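Local atomic coordinates of putative TetR transcriptional regulator (Rhodococcus sp., PDB entry 2I10), a protein that probably binds DNA as a TetR-family transcriptional regulator, with an N-terminal helix-turn-helix region followed by an all-helical C-terminal domain. Residues D150-A153 with G154-C157; W25-Y29 with E30-I34; F52-K55 with R56-F59. One frame throughout, in Å; residues are numbered along the deposited sequence.

Interaction 1: D150-A153 with G154-C157; sequences DLPA and GTDC
Pro152 and Thr155 form the tight part of this contact, because both donors of the threonine converge on a single carbonyl oxygen. Thr155 OG1 donates to Pro152 O over 2.5 Å, an unusually short distance whose exact value is doubtful, and Thr155 N reaches the same Pro152 O at 3.2 Å with a bent N-H...O angle of 142°. The hydroxyl can join the amide because OG1 sits beside its own backbone N, anti to the carbonyl carbon (chi1 -65°). In that position it also lies near the proline ring, with Pro152 CG 3.5 Å from Thr155 OG1. Leu151 CG lies against both branches of the threonine, 3.9 Å from Thr155 OG1 and 4.0 Å from Thr155 CG2, the two side chains crossing at about a right angle.

The amide bond closes a type II beta turn from Pro152 to Thr155, within the loop that carries the chain from helix 121-148 into helix 157-177 of the C-terminal domain. Gly154 takes the third position of the turn with a phi of 88°, where a side chain would be jammed against Ala153 O. This outer corner is the loose side: Ala153 and Gly154 are exposed, and Gly154 N donates to a triethylene glycol molecule, probably from the crystallisation liquor. On the inner side Leu151 is buried against Phe142 and Ala145 of helix 121-148. A thinner apolar touch, Leu151 CD2 to Cys157 SG at 4.3 Å, reaches the first turn of the next helix, whose N-cap is Asp156, with OD1 accepting from Ala159 N.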
ATOM      1  N   ASP B 150      19.074 -10.777 -20.747  1.00 35.64           N
ATOM      2  CA  ASP B 150      18.621 -11.482 -19.535  1.00 35.50           C
ATOM      3  C   ASP B 150      17.113 -11.342 -19.332  1.00 35.12           C
ATOM      4  O   ASP B 150      16.528 -12.057 -18.556  1.00 34.35           O
ATOM      5  CB  ASP B 150      19.364 -11.033 -18.273  1.00 35.65           C
ATOM      6  CG  ASP B 150      19.295  -9.532 -18.050  1.00 36.64           C
ATOM      7  OD1 ASP B 150      20.142  -8.809 -18.614  1.00 37.79           O
ATOM      8  OD2 ASP B 150      18.419  -9.078 -17.290  1.00 33.88           O
ATOM      9  N   LEU B 151      16.504 -10.389 -20.023  1.00 35.35           N
ATOM     10  CA  LEU B 151      15.044 -10.314 -20.131  1.00 36.33           C
ATOM     11  C   LEU B 151      14.652 -10.896 -21.478  1.00 36.22           C
ATOM     12  O   LEU B 151      15.164 -10.468 -22.508  1.00 36.36           O
ATOM     13  CB  LEU B 151      14.555  -8.875 -19.989  1.00 36.62           C
ATOM     14  CG  LEU B 151      13.255  -8.575 -19.254  1.00 37.27           C
ATOM     15  CD1 LEU B 151      13.129  -9.299 -17.882  1.00 35.27           C
ATOM     16  CD2 LEU B 151      13.164  -7.065 -19.080  1.00 34.36           C
ATOM     17  N   PRO B 152      13.780 -11.919 -21.473  1.00 37.18           N
ATOM     18  CA  PRO B 152      13.363 -12.576 -22.726  1.00 37.07           C
ATOM     19  C   PRO B 152      12.729 -11.589 -23.682  1.00 36.91           C
ATOM     20  O   PRO B 152      11.979 -10.714 -23.239  1.00 35.79           O
ATOM     21  CB  PRO B 152      12.329 -13.615 -22.276  1.00 36.59           C
ATOM     22  CG  PRO B 152      12.073 -13.363 -20.844  1.00 38.28           C
ATOM     23  CD  PRO B 152      13.158 -12.516 -20.278  1.00 36.33           C
ATOM     24  N   ALA B 153      13.011 -11.742 -24.981  1.00 36.66           N
ATOM     25  CA  ALA B 153      12.484 -10.815 -25.981  1.00 36.96           C
ATOM     26  C   ALA B 153      10.959 -10.920 -25.986  1.00 36.98           C
ATOM     27  O   ALA B 153      10.429 -11.987 -25.798  1.00 35.20           O
ATOM     28  CB  ALA B 153      13.049 -11.130 -27.355  1.00 37.10           C
ATOM     29  N   GLY B 154      10.255  -9.807 -26.183  1.00 37.06           N
ATOM     30  CA  GLY B 154       8.786  -9.862 -26.179  1.00 37.22           C
ATOM     31  C   GLY B 154       8.217  -9.686 -24.765  1.00 37.60           C
ATOM     32  O   GLY B 154       7.007  -9.738 -24.574  1.00 38.39           O
ATOM     33  N   THR B 155       9.078  -9.516 -23.768  1.00 36.76           N
ATOM     34  CA  THR B 155       8.595  -9.227 -22.396  1.00 35.37           C
ATOM     35  C   THR B 155       7.747  -7.946 -22.482  1.00 34.91           C
ATOM     36  O   THR B 155       8.150  -6.956 -23.125  1.00 34.20           O
ATOM     37  CB  THR B 155       9.762  -9.063 -21.411  1.00 36.02           C
ATOM     38  OG1 THR B 155      10.449 -10.311 -21.288  1.00 35.17           O
ATOM     39  CG2 THR B 155       9.293  -8.601 -19.981  1.00 35.49           C
ATOM     40  N   ASP B 156       6.545  -7.981 -21.906  1.00 34.03           N
ATOM     41  CA  ASP B 156       5.789  -6.757 -21.761  1.00 34.20           C
ATOM     42  C   ASP B 156       6.425  -5.889 -20.667  1.00 33.24           C
ATOM     43  O   ASP B 156       6.167  -6.065 -19.483  1.00 32.44           O
ATOM     44  CB  ASP B 156       4.307  -7.013 -21.513  1.00 34.82           C
ATOM     45  CG  ASP B 156       3.492  -5.729 -21.535  1.00 38.27           C
ATOM     46  OD1 ASP B 156       4.088  -4.630 -21.429  1.00 38.06           O
ATOM     47  OD2 ASP B 156       2.260  -5.811 -21.639  1.00 43.14           O
ATOM     48  N   CYS B 157       7.269  -4.938 -21.067  1.00 32.85           N
ATOM     49  CA  CYS B 157       8.036  -4.144 -20.062  1.00 32.37           C
ATOM     50  C   CYS B 157       7.164  -3.175 -19.270  1.00 30.76           C
ATOM     51  O   CYS B 157       7.414  -2.892 -18.114  1.00 30.73           O
ATOM     52  CB  CYS B 157       9.179  -3.401 -20.782  1.00 31.44           C
ATOM     53  SG  CYS B 157      10.422  -4.585 -21.281  1.00 35.53           S
TER

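Interaction 2: W25-Y29 with E30-I34; sequences WRQGY and EGTSI
The phenol ring of Tyr29 starts obliquely beside Glu30 N, the next backbone nitrogen, and makes its main contacts further out, toward helix 55-66: Lys55 makes a cation-pi contact with it, and the ring of Phe59 meets it with the two planes steeply inclined. The other flat group, the Gln27 amide, hangs beside Thr32 on an extended chain. Nearer the backbone, Gln27 CB lies 3.4 Å from Thr32 OG1, and the two side chains cross at about a right angle.

Helix 15-27 ends here, Gly28 leaving helical geometry with positive phi, and a type I beta turn from Tyr29 to Thr32 leads toward helix 34-41, the first helix of the predicted helix-turn-helix. Thr32 N closes the turn on Tyr29 O at 3.1 Å (N-H...O angle 158°), coming from well above the carbonyl plane; Lys55 NZ also donates to Tyr29 O. The threonine hydroxyl grips one residue further back: Thr32 OG1 donates to Gly28 O over 2.7 Å, almost along the C=O axis (172°). With chi1 at -67° the hydroxyl folds back over its own amide, facing this glycine at the helix end. A valine in place of Thr32 would probably leave the carbonyl of buried Gly28 without this donor and the junction between helix and turn less firmly held. Ser33 then serves as the N-cap of helix 34-41, its OG accepting from Asp36 N.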
ATOM      1  N   TRP B  25       4.093  16.711   5.843  1.00 31.23           N
ATOM      2  CA  TRP B  25       2.983  16.107   5.081  1.00 32.65           C
ATOM      3  C   TRP B  25       1.884  17.145   4.932  1.00 33.13           C
ATOM      4  O   TRP B  25       1.414  17.378   3.831  1.00 34.45           O
ATOM      5  CB  TRP B  25       2.446  14.892   5.812  1.00 32.02           C
ATOM      6  CG  TRP B  25       1.327  14.202   5.115  1.00 32.17           C
ATOM      7  CD1 TRP B  25      -0.023  14.336   5.370  1.00 33.44           C
ATOM      8  CD2 TRP B  25       1.445  13.245   4.051  1.00 31.98           C
ATOM      9  NE1 TRP B  25      -0.746  13.522   4.520  1.00 31.70           N
ATOM     10  CE2 TRP B  25       0.124  12.827   3.714  1.00 32.97           C
ATOM     11  CE3 TRP B  25       2.535  12.679   3.377  1.00 28.49           C
ATOM     12  CZ2 TRP B  25      -0.132  11.892   2.706  1.00 29.68           C
ATOM     13  CZ3 TRP B  25       2.287  11.759   2.386  1.00 32.34           C
ATOM     14  CH2 TRP B  25       0.948  11.371   2.052  1.00 33.41           C
ATOM     15  N   ARG B  26       1.510  17.773   6.048  1.00 34.75           N
ATOM     16  CA  ARG B  26       0.411  18.741   6.108  1.00 36.01           C
ATOM     17  C   ARG B  26       0.765  20.110   5.521  1.00 35.57           C
ATOM     18  O   ARG B  26      -0.063  20.735   4.845  1.00 35.00           O
ATOM     19  CB  ARG B  26      -0.044  18.905   7.552  1.00 36.74           C
ATOM     20  CG  ARG B  26      -1.198  19.926   7.722  1.00 40.74           C
ATOM     21  CD  ARG B  26      -1.628  20.093   9.168  1.00 40.27           C
ATOM     22  NE  ARG B  26      -0.658  20.889   9.939  1.00 50.81           N
ATOM     23  CZ  ARG B  26       0.219  20.374  10.798  1.00 50.63           C
ATOM     24  NH1 ARG B  26       0.281  19.053  11.014  1.00 52.86           N
ATOM     25  NH2 ARG B  26       1.029  21.180  11.439  1.00 49.46           N
ATOM     26  N   GLN B  27       1.997  20.577   5.778  1.00 34.64           N
ATOM     27  CA  GLN B  27       2.384  21.942   5.406  1.00 34.91           C
ATOM     28  C   GLN B  27       3.278  22.053   4.152  1.00 34.33           C
ATOM     29  O   GLN B  27       3.442  23.144   3.609  1.00 34.22           O
ATOM     30  CB  GLN B  27       3.085  22.650   6.592  1.00 35.03           C
ATOM     31  CG  GLN B  27       2.360  22.589   7.953  1.00 35.32           C
ATOM     32  CD  GLN B  27       3.036  23.422   9.044  1.00 37.04           C
ATOM     33  OE1 GLN B  27       4.274  23.418   9.218  1.00 41.57           O
ATOM     34  NE2 GLN B  27       2.231  24.166   9.758  1.00 36.82           N
ATOM     35  N   GLY B  28       3.870  20.946   3.714  1.00 33.07           N
ATOM     36  CA  GLY B  28       4.876  21.020   2.669  1.00 34.20           C
ATOM     37  C   GLY B  28       6.198  21.526   3.234  1.00 33.96           C
ATOM     38  O   GLY B  28       6.313  21.860   4.412  1.00 34.93           O
ATOM     39  N   TYR B  29       7.209  21.537   2.393  1.00 34.02           N
ATOM     40  CA  TYR B  29       8.526  21.908   2.817  1.00 32.94           C
ATOM     41  C   TYR B  29       8.599  23.401   3.094  1.00 33.16           C
ATOM     42  O   TYR B  29       8.965  23.819   4.186  1.00 32.39           O
ATOM     43  CB  TYR B  29       9.554  21.494   1.756  1.00 32.84           C
ATOM     44  CG  TYR B  29      10.972  21.869   2.152  1.00 31.20           C
ATOM     45  CD1 TYR B  29      11.670  21.097   3.084  1.00 29.73           C
ATOM     46  CD2 TYR B  29      11.606  23.000   1.597  1.00 31.10           C
ATOM     47  CE1 TYR B  29      12.994  21.415   3.468  1.00 29.62           C
ATOM     48  CE2 TYR B  29      12.912  23.336   1.981  1.00 30.04           C
ATOM     49  CZ  TYR B  29      13.600  22.542   2.915  1.00 30.30           C
ATOM     50  OH  TYR B  29      14.898  22.861   3.326  1.00 29.63           O
ATOM     51  N   GLU B  30       8.169  24.186   2.120  1.00 33.68           N
ATOM     52  CA  GLU B  30       8.347  25.635   2.112  1.00 35.15           C
ATOM     53  C   GLU B  30       7.660  26.302   3.255  1.00 36.02           C
ATOM     54  O   GLU B  30       8.189  27.254   3.812  1.00 35.07           O
ATOM     55  CB  GLU B  30       7.817  26.233   0.814  1.00 35.89           C
ATOM     56  CG  GLU B  30       8.651  25.860  -0.366  1.00 38.33           C
ATOM     57  CD  GLU B  30       8.336  26.659  -1.628  1.00 42.37           C
ATOM     58  OE1 GLU B  30       7.662  27.723  -1.537  1.00 43.22           O
ATOM     59  OE2 GLU B  30       8.799  26.199  -2.708  1.00 42.48           O
ATOM     60  N   GLY B  31       6.488  25.775   3.609  1.00 35.72           N
ATOM     61  CA  GLY B  31       5.660  26.374   4.601  1.00 35.04           C
ATOM     62  C   GLY B  31       5.908  25.808   5.975  1.00 35.22           C
ATOM     63  O   GLY B  31       5.203  26.168   6.900  1.00 37.48           O
ATOM     64  N   THR B  32       6.891  24.936   6.125  1.00 34.65           N
ATOM     65  CA  THR B  32       7.270  24.435   7.439  1.00 33.89           C
ATOM     66  C   THR B  32       8.469  25.223   7.932  1.00 35.20           C
ATOM     67  O   THR B  32       9.489  25.285   7.228  1.00 35.20           O
ATOM     68  CB  THR B  32       7.624  22.957   7.395  1.00 33.32           C
ATOM     69  OG1 THR B  32       6.449  22.230   7.091  1.00 32.73           O
ATOM     70  CG2 THR B  32       8.136  22.462   8.747  1.00 32.35           C
ATOM     71  N   SER B  33       8.345  25.867   9.098  1.00 34.61           N
ATOM     72  CA  SER B  33       9.454  26.692   9.562  1.00 35.29           C
ATOM     73  C   SER B  33      10.306  25.907  10.536  1.00 35.28           C
ATOM     74  O   SER B  33       9.860  24.881  11.071  1.00 33.46           O
ATOM     75  CB  SER B  33       8.943  27.976  10.220  1.00 36.02           C
ATOM     76  OG  SER B  33       8.296  27.722  11.450  1.00 37.98           O
ATOM     77  N   ILE B  34      11.516  26.405  10.796  1.00 33.94           N
ATOM     78  CA  ILE B  34      12.338  25.904  11.903  1.00 35.07           C
ATOM     79  C   ILE B  34      11.566  25.990  13.227  1.00 34.30           C
ATOM     80  O   ILE B  34      11.638  25.088  14.079  1.00 34.44           O
ATOM     81  CB  ILE B  34      13.712  26.695  12.056  1.00 35.18           C
ATOM     82  CG1 ILE B  34      14.783  26.073  11.168  1.00 37.54           C
ATOM     83  CG2 ILE B  34      14.239  26.608  13.489  1.00 36.20           C
ATOM     84  CD1 ILE B  34      14.411  25.959   9.704  1.00 44.90           C
TER

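Interaction 3: F52-K55 with R56-F59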
ATOM      1  N   PHE B  52      19.961  16.890  13.689  1.00 33.05           N
ATOM      2  CA  PHE B  52      19.361  16.626  12.369  1.00 33.80           C
ATOM      3  C   PHE B  52      19.915  17.536  11.274  1.00 33.30           C
ATOM      4  O   PHE B  52      19.621  17.331  10.109  1.00 34.21           O
ATOM      5  CB  PHE B  52      17.811  16.742  12.423  1.00 34.15           C
ATOM      6  CG  PHE B  52      17.170  15.762  13.349  1.00 34.21           C
ATOM      7  CD1 PHE B  52      17.157  14.401  13.036  1.00 35.92           C
ATOM      8  CD2 PHE B  52      16.612  16.184  14.546  1.00 37.30           C
ATOM      9  CE1 PHE B  52      16.592  13.462  13.910  1.00 37.96           C
ATOM     10  CE2 PHE B  52      16.043  15.260  15.441  1.00 37.57           C
ATOM     11  CZ  PHE B  52      16.031  13.891  15.110  1.00 37.69           C
ATOM     12  N   GLY B  53      20.680  18.561  11.640  1.00 31.72           N
ATOM     13  CA  GLY B  53      21.222  19.453  10.634  1.00 30.34           C
ATOM     14  C   GLY B  53      20.263  20.562  10.281  1.00 29.64           C
ATOM     15  O   GLY B  53      19.441  21.008  11.095  1.00 29.51           O
ATOM     16  N   SER B  54      20.382  21.032   9.054  1.00 29.37           N
ATOM     17  CA  SER B  54      19.498  22.056   8.555  1.00 29.44           C
ATOM     18  C   SER B  54      18.100  21.493   8.319  1.00 28.80           C
ATOM     19  O   SER B  54      17.895  20.269   8.355  1.00 29.60           O
ATOM     20  CB  SER B  54      20.066  22.696   7.280  1.00 28.04           C
ATOM     21  OG  SER B  54      19.956  21.784   6.174  1.00 32.45           O
ATOM     22  N   LYS B  55      17.132  22.378   8.093  1.00 28.92           N
ATOM     23  CA  LYS B  55      15.784  21.942   7.739  1.00 29.58           C
ATOM     24  C   LYS B  55      15.825  21.005   6.523  1.00 29.13           C
ATOM     25  O   LYS B  55      15.122  19.989   6.467  1.00 28.81           O
ATOM     26  CB  LYS B  55      14.912  23.159   7.407  1.00 30.45           C
ATOM     27  CG  LYS B  55      13.474  22.706   7.052  1.00 32.00           C
ATOM     28  CD  LYS B  55      12.493  23.828   6.886  1.00 32.80           C
ATOM     29  CE  LYS B  55      12.689  24.563   5.618  1.00 29.98           C
ATOM     30  NZ  LYS B  55      11.429  25.281   5.248  1.00 28.30           N
ATOM     31  N   ARG B  56      16.683  21.339   5.560  1.00 28.00           N
ATOM     32  CA  ARG B  56      16.856  20.527   4.358  1.00 28.11           C
ATOM     33  C   ARG B  56      17.407  19.160   4.710  1.00 27.49           C
ATOM     34  O   ARG B  56      16.920  18.152   4.223  1.00 27.64           O
ATOM     35  CB  ARG B  56      17.744  21.213   3.321  1.00 27.59           C
ATOM     36  CG  ARG B  56      17.775  20.478   1.953  1.00 31.15           C
ATOM     37  CD  ARG B  56      16.363  20.505   1.297  1.00 36.24           C
ATOM     38  NE  ARG B  56      16.344  20.115  -0.114  1.00 38.38           N
ATOM     39  CZ  ARG B  56      16.709  20.911  -1.127  1.00 38.04           C
ATOM     40  NH1 ARG B  56      16.642  20.472  -2.372  1.00 36.79           N
ATOM     41  NH2 ARG B  56      17.137  22.141  -0.903  1.00 37.17           N
ATOM     42  N   ASP B  57      18.438  19.110   5.538  1.00 28.78           N
ATOM     43  CA  ASP B  57      18.988  17.805   5.984  1.00 28.78           C
ATOM     44  C   ASP B  57      17.852  16.982   6.614  1.00 28.41           C
ATOM     45  O   ASP B  57      17.703  15.821   6.305  1.00 27.73           O
ATOM     46  CB  ASP B  57      20.086  17.971   7.036  1.00 27.47           C
ATOM     47  CG  ASP B  57      21.331  18.643   6.494  1.00 28.56           C
ATOM     48  OD1 ASP B  57      21.610  18.537   5.298  1.00 26.45           O
ATOM     49  OD2 ASP B  57      22.042  19.280   7.277  1.00 28.87           O
ATOM     50  N   LEU B  58      17.089  17.598   7.514  1.00 28.31           N
ATOM     51  CA  LEU B  58      16.017  16.888   8.219  1.00 29.54           C
ATOM     52  C   LEU B  58      14.939  16.382   7.229  1.00 29.50           C
ATOM     53  O   LEU B  58      14.453  15.281   7.337  1.00 29.67           O
ATOM     54  CB  LEU B  58      15.396  17.754   9.304  1.00 28.73           C
ATOM     55  CG  LEU B  58      14.075  17.339   9.956  1.00 29.43           C
ATOM     56  CD1 LEU B  58      14.178  15.889  10.557  1.00 30.99           C
ATOM     57  CD2 LEU B  58      13.646  18.358  11.040  1.00 29.77           C
ATOM     58  N   PHE B  59      14.591  17.202   6.267  1.00 30.09           N
ATOM     59  CA  PHE B  59      13.592  16.811   5.259  1.00 31.14           C
ATOM     60  C   PHE B  59      14.072  15.632   4.412  1.00 30.81           C
ATOM     61  O   PHE B  59      13.304  14.700   4.155  1.00 30.96           O
ATOM     62  CB  PHE B  59      13.206  18.040   4.417  1.00 29.89           C
ATOM     63  CG  PHE B  59      12.238  17.747   3.286  1.00 31.47           C
ATOM     64  CD1 PHE B  59      10.860  17.571   3.546  1.00 26.80           C
ATOM     65  CD2 PHE B  59      12.683  17.687   1.961  1.00 27.22           C
ATOM     66  CE1 PHE B  59       9.955  17.330   2.517  1.00 28.42           C
ATOM     67  CE2 PHE B  59      11.769  17.452   0.911  1.00 27.37           C
ATOM     68  CZ  PHE B  59      10.409  17.264   1.190  1.00 29.85           C
TER
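Ser54 and Asp57 form a capping box at the start of helix 55-66, each side chain taking the other residue's backbone N-H. Asp57 N donates to Ser54 OG at 3.1 Å in a nearly straight bond (168°). In return, Ser54 N donates to Asp57 OD2 at 3.0 Å, meeting the carboxylate from above its plane. The serine hydroxyl gets there from the crowded position between its own N and carbonyl carbon (chi1 73°), while Asp57 CG lies beside its backbone N and folds back toward the N-terminus. A negative carboxylate here probably also interacts favourably with the helix dipole.

Behind the box the regular i to i+4 helical bonds begin, with Leu58 N donating to Ser54 O at 2.9 Å and Phe59 N to Lys55 O at 2.8 Å. Gly53, with positive phi after helix 45-52, makes the bend that brings Ser54 N over Asp57; a CB at this glycine would clash with Asp57 OD2. Outward along the surface, Arg56 NE pairs with Glu60 in a salt bridge. On the inner side Leu58 packs against Leu17 and Ala20 of helix 15-27, and its CD1 approaches the Phe52 ring obliquely, 4.1 Å from Phe52 CG.

Interactions 2 and 3 belong to the N-terminal region predicted to bind DNA and touch each other, their centres about 12 Å apart, whereas interaction 1 lies across the chain's centre in the C-terminal domain, its centre more than 40 Å from theirs. Interaction 1 is a surface turn; the other two are partly buried. All three join the end of one helix to the start of another, but the chemistry differs: a hydroxyl held to a turn carbonyl in 150-157, a hydroxyl on the helix-end glycine in 25-34, and a reciprocal capping box in 52-59. Between the last two, Thr32 O accepts from Lys55 NZ, and Tyr29 OH packs 3.2 Å from Arg56 CA.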